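Local coordinates for DNA polymerase III, beta subunit (Thermotoga maritima, PDB 1VPK), which probably tethers DNA polymerases and other proteins to DNA, as a ring-shaped head-to-tail homodimer around the duplex, and so confers processivity, at residues M13-T27 / V91-L103. Numbering follows the deposited sequence. Where two conformers were deposited one is given.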
ATOM      1  N   MET A  13      21.262  26.905  23.867  1.00 64.02           N
ATOM      2  CA  MET A  13      21.664  25.790  23.046  1.00 61.77           C
ATOM      3  C   MET A  13      21.354  26.217  21.622  1.00 58.68           C
ATOM      4  O   MET A  13      20.236  26.635  21.315  1.00 56.85           O
ATOM      5  CB  MET A  13      20.893  24.529  23.352  1.00 62.25           C
ATOM      6  CG  MET A  13      21.238  23.366  22.364  1.00 62.57           C
ATOM      7  SD  MET A  13      19.831  22.373  21.765  1.00 66.48           S
ATOM      8  CE  MET A  13      18.926  23.447  20.686  1.00 68.18           C
ATOM      9  N   LYS A  14      22.348  26.117  20.759  1.00 55.38           N
ATOM     10  CA  LYS A  14      22.183  26.376  19.343  1.00 54.58           C
ATOM     11  C   LYS A  14      22.968  25.298  18.574  1.00 52.57           C
ATOM     12  O   LYS A  14      24.065  24.957  18.954  1.00 50.96           O
ATOM     13  CB  LYS A  14      22.677  27.789  18.978  1.00 54.55           C
ATOM     14  CG  LYS A  14      21.898  28.957  19.671  1.00 57.11           C
ATOM     15  CD  LYS A  14      22.511  30.374  19.393  1.00 56.68           C
ATOM     16  CE  LYS A  14      21.565  31.523  19.888  1.00 58.51           C
ATOM     17  NZ  LYS A  14      21.563  32.811  19.106  1.00 57.22           N
ATOM     18  N   VAL A  15      22.347  24.727  17.547  1.00 50.36           N
ATOM     19  CA  VAL A  15      23.007  23.800  16.663  1.00 49.58           C
ATOM     20  C   VAL A  15      22.715  24.159  15.200  1.00 48.80           C
ATOM     21  O   VAL A  15      21.557  24.368  14.818  1.00 48.80           O
ATOM     22  CB  VAL A  15      22.560  22.340  16.954  1.00 48.97           C
ATOM     23  CG1 VAL A  15      23.225  21.360  16.010  1.00 49.53           C
ATOM     24  CG2 VAL A  15      22.878  21.981  18.406  1.00 50.44           C
ATOM     25  N   THR A  16      23.757  24.223  14.397  1.00 48.24           N
ATOM     26  CA  THR A  16      23.616  24.261  12.936  1.00 48.83           C
ATOM     27  C   THR A  16      24.113  22.947  12.353  1.00 48.70           C
ATOM     28  O   THR A  16      25.240  22.524  12.614  1.00 47.16           O
ATOM     29  CB  THR A  16      24.373  25.453  12.323  1.00 48.32           C
ATOM     30  OG1 THR A  16      23.914  26.632  12.983  1.00 50.53           O
ATOM     31  CG2 THR A  16      24.098  25.573  10.836  1.00 47.66           C
ATOM     32  N   VAL A  17      23.243  22.278  11.592  1.00 48.81           N
ATOM     33  CA  VAL A  17      23.553  20.943  11.038  1.00 49.07           C
ATOM     34  C   VAL A  17      22.930  20.815   9.628  1.00 49.14           C
ATOM     35  O   VAL A  17      21.909  21.433   9.343  1.00 49.32           O
ATOM     36  CB  VAL A  17      22.993  19.841  12.009  1.00 49.44           C
ATOM     37  CG1 VAL A  17      21.529  19.975  12.164  1.00 50.24           C
ATOM     38  CG2 VAL A  17      23.412  18.373  11.554  1.00 49.17           C
ATOM     39  N   THR A  18      23.516  20.019   8.753  1.00 48.48           N
ATOM     40  CA  THR A  18      22.903  19.804   7.463  1.00 48.58           C
ATOM     41  C   THR A  18      21.686  18.980   7.719  1.00 49.15           C
ATOM     42  O   THR A  18      21.646  18.175   8.657  1.00 48.75           O
ATOM     43  CB  THR A  18      23.792  19.021   6.485  1.00 49.32           C
ATOM     44  OG1 THR A  18      23.993  17.706   7.006  1.00 47.38           O
ATOM     45  CG2 THR A  18      25.131  19.751   6.281  1.00 49.36           C
ATOM     46  N   THR A  19      20.670  19.207   6.891  1.00 48.35           N
ATOM     47  CA  THR A  19      19.393  18.521   7.056  1.00 47.41           C
ATOM     48  C   THR A  19      19.532  17.014   6.800  1.00 47.35           C
ATOM     49  O   THR A  19      18.963  16.191   7.495  1.00 45.95           O
ATOM     50  CB  THR A  19      18.388  19.128   6.122  1.00 46.49           C
ATOM     51  OG1 THR A  19      18.252  20.506   6.476  1.00 43.32           O
ATOM     52  CG2 THR A  19      17.075  18.430   6.244  1.00 48.23           C
ATOM     53  N   LEU A  20      20.327  16.674   5.819  1.00 47.53           N
ATOM     54  CA  LEU A  20      20.633  15.280   5.503  1.00 49.15           C
ATOM     55  C   LEU A  20      21.239  14.516   6.702  1.00 49.23           C
ATOM     56  O   LEU A  20      20.830  13.359   6.992  1.00 49.94           O
ATOM     57  CB  LEU A  20      21.555  15.261   4.276  1.00 48.88           C
ATOM     58  CG  LEU A  20      21.824  13.869   3.732  1.00 54.12           C
ATOM     59  CD1 LEU A  20      20.513  13.174   3.257  1.00 57.64           C
ATOM     60  CD2 LEU A  20      22.830  13.983   2.607  1.00 55.34           C
ATOM     61  N   GLU A  21      22.165  15.162   7.425  1.00 49.73           N
ATOM     62  CA  GLU A  21      22.764  14.568   8.647  1.00 49.46           C
ATOM     63  C   GLU A  21      21.744  14.339   9.750  1.00 49.49           C
ATOM     64  O   GLU A  21      21.716  13.265  10.356  1.00 48.49           O
ATOM     65  CB  GLU A  21      23.887  15.443   9.170  1.00 50.01           C
ATOM     66  CG  GLU A  21      24.520  14.985  10.477  1.00 52.14           C
ATOM     67  CD  GLU A  21      25.252  13.643  10.437  1.00 53.01           C
ATOM     68  OE1 GLU A  21      25.505  13.057   9.352  1.00 53.72           O
ATOM     69  OE2 GLU A  21      25.665  13.204  11.529  1.00 53.31           O
ATOM     70  N   LEU A  22      20.944  15.369  10.055  1.00 48.93           N
ATOM     71  CA  LEU A  22      19.938  15.256  11.060  1.00 49.17           C
ATOM     72  C   LEU A  22      18.954  14.171  10.707  1.00 49.06           C
ATOM     73  O   LEU A  22      18.547  13.399  11.577  1.00 50.73           O
ATOM     74  CB  LEU A  22      19.192  16.614  11.246  1.00 49.79           C
ATOM     75  CG  LEU A  22      18.200  16.687  12.397  1.00 48.74           C
ATOM     76  CD1 LEU A  22      18.897  16.488  13.758  1.00 49.54           C
ATOM     77  CD2 LEU A  22      17.426  18.037  12.358  1.00 49.84           C
ATOM     78  N   LYS A  23      18.474  14.181   9.471  1.00 49.26           N
ATOM     79  CA  LYS A  23      17.549  13.161   8.975  1.00 50.74           C
ATOM     80  C   LYS A  23      18.099  11.726   9.119  1.00 49.63           C
ATOM     81  O   LYS A  23      17.415  10.808   9.597  1.00 50.04           O
ATOM     82  CB  LYS A  23      17.265  13.438   7.506  1.00 51.29           C
ATOM     83  CG  LYS A  23      16.130  12.606   6.915  1.00 54.21           C
ATOM     84  CD  LYS A  23      15.700  13.168   5.522  1.00 55.51           C
ATOM     85  CE  LYS A  23      16.794  13.047   4.455  1.00 59.40           C
ATOM     86  NZ  LYS A  23      16.348  13.492   3.066  1.00 60.26           N
ATOM     87  N   ASP A  24      19.332  11.537   8.659  1.00 49.52           N
ATOM     88  CA  ASP A  24      20.047  10.248   8.750  1.00 49.58           C
ATOM     89  C   ASP A  24      20.168   9.749  10.202  1.00 48.62           C
ATOM     90  O   ASP A  24      19.859   8.594  10.503  1.00 46.45           O
ATOM     91  CB  ASP A  24      21.427  10.387   8.090  0.50 49.53           C
ATOM     92  CG  ASP A  24      21.340  10.597   6.577  0.50 50.21           C
ATOM     93  OD1 ASP A  24      20.214  10.812   6.049  0.50 51.58           O
ATOM     94  OD2 ASP A  24      22.406  10.550   5.914  0.50 51.80           O
ATOM     95  N   LYS A  25      20.587  10.612  11.123  1.00 48.82           N
ATOM     96  CA  LYS A  25      20.742  10.183  12.534  1.00 49.16           C
ATOM     97  C   LYS A  25      19.428   9.912  13.282  1.00 50.21           C
ATOM     98  O   LYS A  25      19.341   8.975  14.094  1.00 49.83           O
ATOM     99  CB  LYS A  25      21.641  11.180  13.305  1.00 49.40           C
ATOM    100  CG  LYS A  25      23.050  11.264  12.692  1.00 50.30           C
ATOM    101  CD  LYS A  25      23.853   9.971  13.047  1.00 52.32           C
ATOM    102  CE  LYS A  25      25.116   9.740  12.223  1.00 50.90           C
ATOM    103  NZ  LYS A  25      26.138  10.782  12.149  1.00 51.94           N
ATOM    104  N   ILE A  26      18.402  10.717  13.005  1.00 49.02           N
ATOM    105  CA  ILE A  26      17.062  10.457  13.527  1.00 50.35           C
ATOM    106  C   ILE A  26      16.547   9.114  13.017  1.00 50.32           C
ATOM    107  O   ILE A  26      16.043   8.315  13.786  1.00 49.83           O
ATOM    108  CB  ILE A  26      16.100  11.619  13.171  1.00 49.72           C
ATOM    109  CG1 ILE A  26      16.473  12.873  13.983  1.00 49.87           C
ATOM    110  CG2 ILE A  26      14.631  11.213  13.311  1.00 52.77           C
ATOM    111  CD1 ILE A  26      16.170  12.793  15.388  1.00 57.31           C
ATOM    112  N   THR A  27      16.648   8.898  11.704  1.00 50.69           N
ATOM    113  CA  THR A  27      16.193   7.674  11.066  1.00 51.12           C
ATOM    114  C   THR A  27      16.884   6.462  11.646  1.00 51.53           C
ATOM    115  O   THR A  27      16.243   5.441  11.945  1.00 50.99           O
ATOM    116  CB  THR A  27      16.449   7.744   9.530  1.00 51.57           C
ATOM    117  OG1 THR A  27      15.691   8.832   9.006  1.00 52.30           O
ATOM    118  CG2 THR A  27      15.995   6.515   8.820  1.00 52.61           C
ATOM    119  N   VAL A  91      11.547  15.723  10.204  1.00 52.56           N
ATOM    120  CA  VAL A  91      12.864  15.808   9.569  1.00 53.72           C
ATOM    121  C   VAL A  91      12.830  15.410   8.125  1.00 53.81           C
ATOM    122  O   VAL A  91      13.659  15.913   7.342  1.00 54.85           O
ATOM    123  CB  VAL A  91      14.028  15.020  10.271  1.00 53.27           C
ATOM    124  CG1 VAL A  91      14.132  15.471  11.674  1.00 57.05           C
ATOM    125  CG2 VAL A  91      13.836  13.510  10.159  1.00 52.89           C
ATOM    126  N   LYS A  92      11.910  14.505   7.783  1.00 53.99           N
ATOM    127  CA  LYS A  92      11.751  14.040   6.397  1.00 54.78           C
ATOM    128  C   LYS A  92      11.183  15.096   5.457  1.00 52.28           C
ATOM    129  O   LYS A  92      11.258  14.942   4.248  1.00 52.11           O
ATOM    130  CB  LYS A  92      10.949  12.719   6.325  1.00 55.09           C
ATOM    131  CG  LYS A  92      11.717  11.560   7.048  1.00 59.27           C
ATOM    132  CD  LYS A  92      10.971  10.210   7.062  1.00 59.74           C
ATOM    133  CE  LYS A  92      11.304   9.438   8.363  1.00 64.87           C
ATOM    134  NZ  LYS A  92      11.108   7.924   8.304  1.00 65.45           N
ATOM    135  N   VAL A  93      10.644  16.187   5.997  1.00 51.22           N
ATOM    136  CA  VAL A  93      10.106  17.264   5.155  1.00 49.24           C
ATOM    137  C   VAL A  93      10.792  18.640   5.290  1.00 48.03           C
ATOM    138  O   VAL A  93      10.364  19.592   4.638  1.00 47.26           O
ATOM    139  CB  VAL A  93       8.552  17.428   5.375  1.00 50.40           C
ATOM    140  CG1 VAL A  93       7.809  16.113   5.042  1.00 50.62           C
ATOM    141  CG2 VAL A  93       8.244  17.850   6.800  1.00 49.65           C
ATOM    142  N   LEU A  94      11.822  18.769   6.126  1.00 46.22           N
ATOM    143  CA  LEU A  94      12.560  20.031   6.202  1.00 46.02           C
ATOM    144  C   LEU A  94      13.062  20.333   4.780  1.00 45.30           C
ATOM    145  O   LEU A  94      13.588  19.459   4.145  1.00 42.98           O
ATOM    146  CB  LEU A  94      13.729  19.933   7.194  1.00 46.16           C
ATOM    147  CG  LEU A  94      13.260  19.698   8.656  1.00 46.51           C
ATOM    148  CD1 LEU A  94      14.447  19.473   9.569  1.00 48.70           C
ATOM    149  CD2 LEU A  94      12.381  20.852   9.170  1.00 48.46           C
ATOM    150  N   PRO A  95      12.801  21.532   4.270  1.00 45.10           N
ATOM    151  CA  PRO A  95      13.027  21.802   2.868  1.00 46.20           C
ATOM    152  C   PRO A  95      14.424  22.260   2.438  1.00 47.43           C
ATOM    153  O   PRO A  95      14.699  22.227   1.230  1.00 47.12           O
ATOM    154  CB  PRO A  95      12.070  22.946   2.609  1.00 46.18           C
ATOM    155  CG  PRO A  95      12.031  23.662   3.863  1.00 44.97           C
ATOM    156  CD  PRO A  95      12.198  22.686   4.938  1.00 46.00           C
ATOM    157  N   ASP A  96      15.268  22.709   3.381  1.00 47.73           N
ATOM    158  CA  ASP A  96      16.563  23.351   3.031  1.00 48.83           C
ATOM    159  C   ASP A  96      17.768  22.442   3.373  1.00 47.64           C
ATOM    160  O   ASP A  96      17.635  21.536   4.165  1.00 45.96           O
ATOM    161  CB  ASP A  96      16.669  24.667   3.789  1.00 49.17           C
ATOM    162  CG  ASP A  96      17.705  25.602   3.227  1.00 54.33           C
ATOM    163  OD1 ASP A  96      17.281  26.596   2.563  1.00 59.53           O
ATOM    164  OD2 ASP A  96      18.929  25.403   3.493  1.00 57.38           O
ATOM    165  N   GLU A  97      18.918  22.682   2.714  1.00 47.77           N
ATOM    166  CA  GLU A  97      20.183  21.926   2.946  1.00 48.73           C
ATOM    167  C   GLU A  97      20.651  22.033   4.407  1.00 48.48           C
ATOM    168  O   GLU A  97      21.293  21.111   4.930  1.00 47.17           O
ATOM    169  CB  GLU A  97      21.318  22.459   2.054  1.00 51.47           C
ATOM    170  CG  GLU A  97      21.325  21.867   0.681  1.00 55.15           C
ATOM    171  CD  GLU A  97      22.450  22.385  -0.165  1.00 70.61           C
ATOM    172  OE1 GLU A  97      23.620  22.562   0.354  1.00 73.53           O
ATOM    173  OE2 GLU A  97      22.216  22.606  -1.399  1.00 64.46           O
ATOM    174  N   ILE A  98      20.313  23.157   5.083  1.00 48.77           N
ATOM    175  CA  ILE A  98      20.719  23.433   6.458  1.00 48.44           C
ATOM    176  C   ILE A  98      19.517  23.562   7.368  1.00 48.14           C
ATOM    177  O   ILE A  98      18.434  24.070   6.983  1.00 47.52           O
ATOM    178  CB  ILE A  98      21.534  24.743   6.547  1.00 48.45           C
ATOM    179  CG1 ILE A  98      22.701  24.757   5.556  1.00 50.38           C
ATOM    180  CG2 ILE A  98      22.010  25.016   7.975  1.00 50.09           C
ATOM    181  CD1 ILE A  98      23.577  23.580   5.648  1.00 50.18           C
ATOM    182  N   THR A  99      19.709  23.072   8.591  1.00 48.48           N
ATOM    183  CA  THR A  99      18.728  23.119   9.657  1.00 48.39           C
ATOM    184  C   THR A  99      19.382  23.717  10.891  1.00 48.73           C
ATOM    185  O   THR A  99      20.549  23.429  11.181  1.00 47.61           O
ATOM    186  CB  THR A  99      18.169  21.738  10.014  1.00 49.26           C
ATOM    187  OG1 THR A  99      17.356  21.241   8.935  1.00 50.55           O
ATOM    188  CG2 THR A  99      17.298  21.829  11.255  1.00 48.33           C
ATOM    189  N   GLU A 100      18.643  24.606  11.562  1.00 49.64           N
ATOM    190  CA  GLU A 100      19.098  25.274  12.771  1.00 51.29           C
ATOM    191  C   GLU A 100      18.167  24.841  13.941  1.00 50.60           C
ATOM    192  O   GLU A 100      16.943  24.865  13.804  1.00 49.95           O
ATOM    193  CB  GLU A 100      19.099  26.800  12.561  1.00 51.66           C
ATOM    194  CG  GLU A 100      20.356  27.287  11.862  1.00 54.36           C
ATOM    195  CD  GLU A 100      20.418  28.816  11.651  1.00 57.60           C
ATOM    196  OE1 GLU A 100      19.340  29.489  11.615  1.00 64.42           O
ATOM    197  OE2 GLU A 100      21.569  29.338  11.484  1.00 64.37           O
ATOM    198  N   LEU A 101      18.765  24.419  15.051  1.00 49.63           N
ATOM    199  CA  LEU A 101      18.044  24.015  16.251  1.00 49.89           C
ATOM    200  C   LEU A 101      18.366  24.965  17.396  1.00 51.02           C
ATOM    201  O   LEU A 101      19.509  25.406  17.576  1.00 49.91           O
ATOM    202  CB  LEU A 101      18.450  22.642  16.735  1.00 50.78           C
ATOM    203  CG  LEU A 101      18.499  21.467  15.796  1.00 50.26           C
ATOM    204  CD1 LEU A 101      19.048  20.311  16.622  1.00 53.60           C
ATOM    205  CD2 LEU A 101      17.103  21.189  15.288  1.00 51.82           C
ATOM    206  N   SER A 102      17.344  25.296  18.171  1.00 50.56           N
ATOM    207  CA  SER A 102      17.559  26.153  19.323  1.00 50.79           C
ATOM    208  C   SER A 102      16.410  25.930  20.266  1.00 51.03           C
ATOM    209  O   SER A 102      15.493  25.190  19.950  1.00 49.53           O
ATOM    210  CB  SER A 102      17.679  27.633  18.919  1.00 50.48           C
ATOM    211  OG  SER A 102      16.531  28.110  18.228  1.00 51.00           O
ATOM    212  N   LEU A 103      16.476  26.574  21.415  1.00 53.20           N
ATOM    213  CA  LEU A 103      15.409  26.544  22.406  1.00 55.00           C
ATOM    214  C   LEU A 103      14.772  27.941  22.559  1.00 56.18           C
ATOM    215  O   LEU A 103      15.458  28.967  22.498  1.00 57.61           O
ATOM    216  CB  LEU A 103      15.925  26.006  23.745  1.00 54.58           C
ATOM    217  CG  LEU A 103      16.462  24.570  23.659  1.00 56.04           C
ATOM    218  CD1 LEU A 103      17.330  24.259  24.849  1.00 58.23           C
ATOM    219  CD2 LEU A 103      15.383  23.496  23.578  1.00 57.95           C
TER
HETATM  220  O   HOH W   1      21.322  18.776   3.838  1.00 34.27           O
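Two neighbouring antiparallel strands of the N-terminal domain, 13-18 and 98-103, pair through V15 with L101 and V17 with T99, and helix 19-27 follows directly on the first. V15 N donates to L101 O, and L101 N answers to V15 O in that carbonyl's plane (2.8 Å, 171°); V17 and T99 repeat the exchange. Where the strand turns into the helix, T19 ties the helix start to 96-99. Its N reaches E97 O from above the carbonyl plane (2.8 Å). Its hydroxyl, OG1, donates to D96 O (2.6 Å). T99 OG1 donates to T19 OG1 (2.7 Å), the two side chains crossing at about a right angle. At chi1 -61° CG2 is anti to the backbone N and lies 3.8 Å from L94 CB, while OG1 faces D96 and T99; a beta-branched hydroxyl residue serves both. A valine here would probably leave D96 O and the T99 hydroxyl without their mate. T18 caps the helix, OG1 accepting from E21 N. On the face carrying V15, V17, T99 and L101, L22 CD2 lies against the methyl T99 CG2 (4.0 Å), and I26 CG2 meets V91 CG2 (4.0 Å), with F54 and I56 of strand 53-59 completing the core. Such helix-on-antiparallel-sheet packing characterises the N-terminal domain of the DNA polymerase III beta subunit.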